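Uncharacterized protein lp_0118 (Lactobacillus plantarum, PDB 3K2Y) is of unknown function but carries a HIRAN domain and probably binds nucleic acid, possibly together with zinc. Local coordinates at residues A49-T54 against L60-R65. Residues are numbered along the deposited sequence; the frame is centred on the assembly and turned at random.
Sequences AISVWT and LGYIAR
Three backbone hydrogen bonds join 49-54 to 60-65: Ile63 N to Ile50 O, Val52 N to Gly61 O and Leu60 N to Val52 O, each 2.9 Å. Ser51 and Tyr62 form a non-hydrogen-bonded antiparallel pair; Val52 and Gly61 form a hydrogen-bonded one. Between Ile50 and Ile63 a water bridges the other two backbone groups, accepting from Ile50 N and donating to Ile63 O.

On the face of Ser51 and Tyr62, Ser51 CB sits over the tyrosine ring in a CH-pi contact, 4.0 Å from the ring centroid. Ala49 CB approaches the same ring obliquely. With chi1 at 48°, Ser51 OG lies between its own N and carbonyl carbon, where it accepts from Trp53 NE1 at 2.9 Å. Tyr62 OH is hydrogen-bonded to Lys59 and to Glu40, and Glu40 also bonds Ser51 OG.

Most of the apolar contacts lie on the face of Val52. Ile63 CG1 packs on Ile50 CB at 3.7 Å. Ile63 CD1 meets Val52 CG2 at 3.9 Å, and the Ile63 and Val52 side chains cross at about a right angle. Val52 also touches Val13 and Val35.

Strands 50-53 and 59-63 thus form an antiparallel beta hairpin within the closed barrel of the HIRAN domain.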
loop_
_atom_site.group_PDB
_atom_site.type_symbol
_atom_site.label_atom_id
_atom_site.label_comp_id
_atom_site.label_asym_id
_atom_site.label_seq_id
_atom_site.Cartn_x
_atom_site.Cartn_y
_atom_site.Cartn_z
ATOM N N ALA A 49 -0.029 8.572 0.477
ATOM C CA ALA A 49 1.080 7.862 -0.143
ATOM C C ALA A 49 1.831 8.660 -1.200
ATOM O O ALA A 49 1.248 9.456 -1.942
ATOM C CB ALA A 49 0.578 6.559 -0.757
ATOM N N ILE A 50 3.138 8.422 -1.243
ATOM C CA ILE A 50 4.037 9.048 -2.198
ATOM C C ILE A 50 5.130 8.037 -2.512
ATOM O O ILE A 50 6.020 7.800 -1.690
ATOM C CB ILE A 50 4.726 10.305 -1.633
ATOM C CG1 ILE A 50 3.695 11.362 -1.252
ATOM C CG2 ILE A 50 5.669 10.879 -2.678
ATOM C CD1 ILE A 50 4.312 12.549 -0.533
ATOM N N SER A 51 5.050 7.430 -3.693
ATOM C CA SER A 51 6.053 6.461 -4.104
ATOM C C SER A 51 7.283 7.176 -4.654
ATOM O O SER A 51 7.196 8.293 -5.171
ATOM C CB SER A 51 5.481 5.493 -5.151
ATOM O OG SER A 51 4.800 6.167 -6.197
ATOM N N VAL A 52 8.433 6.527 -4.517
ATOM C CA VAL A 52 9.694 7.081 -4.985
ATOM C C VAL A 52 10.175 6.276 -6.190
ATOM O O VAL A 52 9.945 5.064 -6.271
ATOM C CB VAL A 52 10.754 7.040 -3.863
ATOM C CG1 VAL A 52 12.028 7.753 -4.312
ATOM C CG2 VAL A 52 10.185 7.686 -2.601
ATOM N N TRP A 53 10.828 6.949 -7.132
ATOM C CA TRP A 53 11.309 6.283 -8.332
ATOM C C TRP A 53 12.659 6.801 -8.814
ATOM O O TRP A 53 13.083 7.902 -8.459
ATOM C CB TRP A 53 10.290 6.441 -9.462
ATOM C CG TRP A 53 8.900 6.025 -9.104
ATOM C CD1 TRP A 53 8.042 6.666 -8.256
ATOM C CD2 TRP A 53 8.192 4.886 -9.602
ATOM N NE1 TRP A 53 6.845 5.999 -8.197
ATOM C CE2 TRP A 53 6.907 4.902 -9.012
ATOM C CE3 TRP A 53 8.518 3.851 -10.491
ATOM C CZ2 TRP A 53 5.945 3.923 -9.284
ATOM C CZ3 TRP A 53 7.561 2.875 -10.763
ATOM C CH2 TRP A 53 6.289 2.919 -10.159
ATOM N N THR A 54 13.325 5.985 -9.627
ATOM C CA THR A 54 14.617 6.330 -10.202
ATOM C C THR A 54 14.359 7.177 -11.439
ATOM O O THR A 54 13.234 7.222 -11.942
ATOM C CB THR A 54 15.393 5.065 -10.626
ATOM O OG1 THR A 54 15.757 4.318 -9.460
ATOM C CG2 THR A 54 16.655 5.435 -11.391
ATOM N N LEU A 60 11.219 2.408 -6.116
ATOM C CA LEU A 60 12.140 2.195 -5.006
ATOM C C LEU A 60 11.385 1.951 -3.710
ATOM O O LEU A 60 11.892 1.288 -2.804
ATOM C CB LEU A 60 13.049 3.412 -4.830
ATOM C CG LEU A 60 14.311 3.511 -5.685
ATOM C CD1 LEU A 60 13.974 3.300 -7.140
ATOM C CD2 LEU A 60 14.946 4.870 -5.478
ATOM N N GLY A 61 10.176 2.499 -3.622
ATOM C CA GLY A 61 9.374 2.329 -2.425
ATOM C C GLY A 61 8.442 3.495 -2.165
ATOM O O GLY A 61 7.863 4.053 -3.095
ATOM N N TYR A 62 8.294 3.860 -0.894
ATOM C CA TYR A 62 7.423 4.961 -0.498
ATOM C C TYR A 62 8.053 5.829 0.571
ATOM O O TYR A 62 8.990 5.409 1.249
ATOM C CB TYR A 62 6.101 4.432 0.062
ATOM C CG TYR A 62 5.180 3.848 -0.971
ATOM C CD1 TYR A 62 5.347 2.545 -1.432
ATOM C CD2 TYR A 62 4.157 4.617 -1.519
ATOM C CE1 TYR A 62 4.519 2.023 -2.420
ATOM C CE2 TYR A 62 3.327 4.108 -2.505
ATOM C CZ TYR A 62 3.513 2.813 -2.953
ATOM O OH TYR A 62 2.711 2.332 -3.958
ATOM N N ILE A 63 7.531 7.045 0.717
ATOM C CA ILE A 63 8.007 7.953 1.758
ATOM C C ILE A 63 7.364 7.370 3.012
ATOM O O ILE A 63 6.172 7.072 3.002
ATOM C CB ILE A 63 7.458 9.394 1.579
ATOM C CG1 ILE A 63 7.873 9.970 0.220
ATOM C CG2 ILE A 63 7.945 10.278 2.725
ATOM C CD1 ILE A 63 9.329 10.351 0.115
ATOM N N ALA A 64 8.141 7.199 4.078
ATOM C CA ALA A 64 7.619 6.649 5.330
ATOM C C ALA A 64 6.320 7.339 5.742
ATOM O O ALA A 64 6.191 8.559 5.628
ATOM C CB ALA A 64 8.657 6.785 6.427
ATOM N N ARG A 65 5.365 6.545 6.221
ATOM C CA ARG A 65 4.051 7.037 6.643
ATOM C C ARG A 65 4.083 8.153 7.688
ATOM O O ARG A 65 3.188 9.002 7.721
ATOM C CB ARG A 65 3.201 5.871 7.160
ATOM C CG ARG A 65 1.819 6.267 7.657
ATOM C CD ARG A 65 0.993 5.045 8.028
ATOM N NE ARG A 65 0.634 4.249 6.855
ATOM C CZ ARG A 65 0.041 3.060 6.908
ATOM N NH1 ARG A 65 -0.263 2.514 8.079
ATOM N NH2 ARG A 65 -0.249 2.413 5.788
HETATM O O HOH W 1 4.076 7.262 1.311
#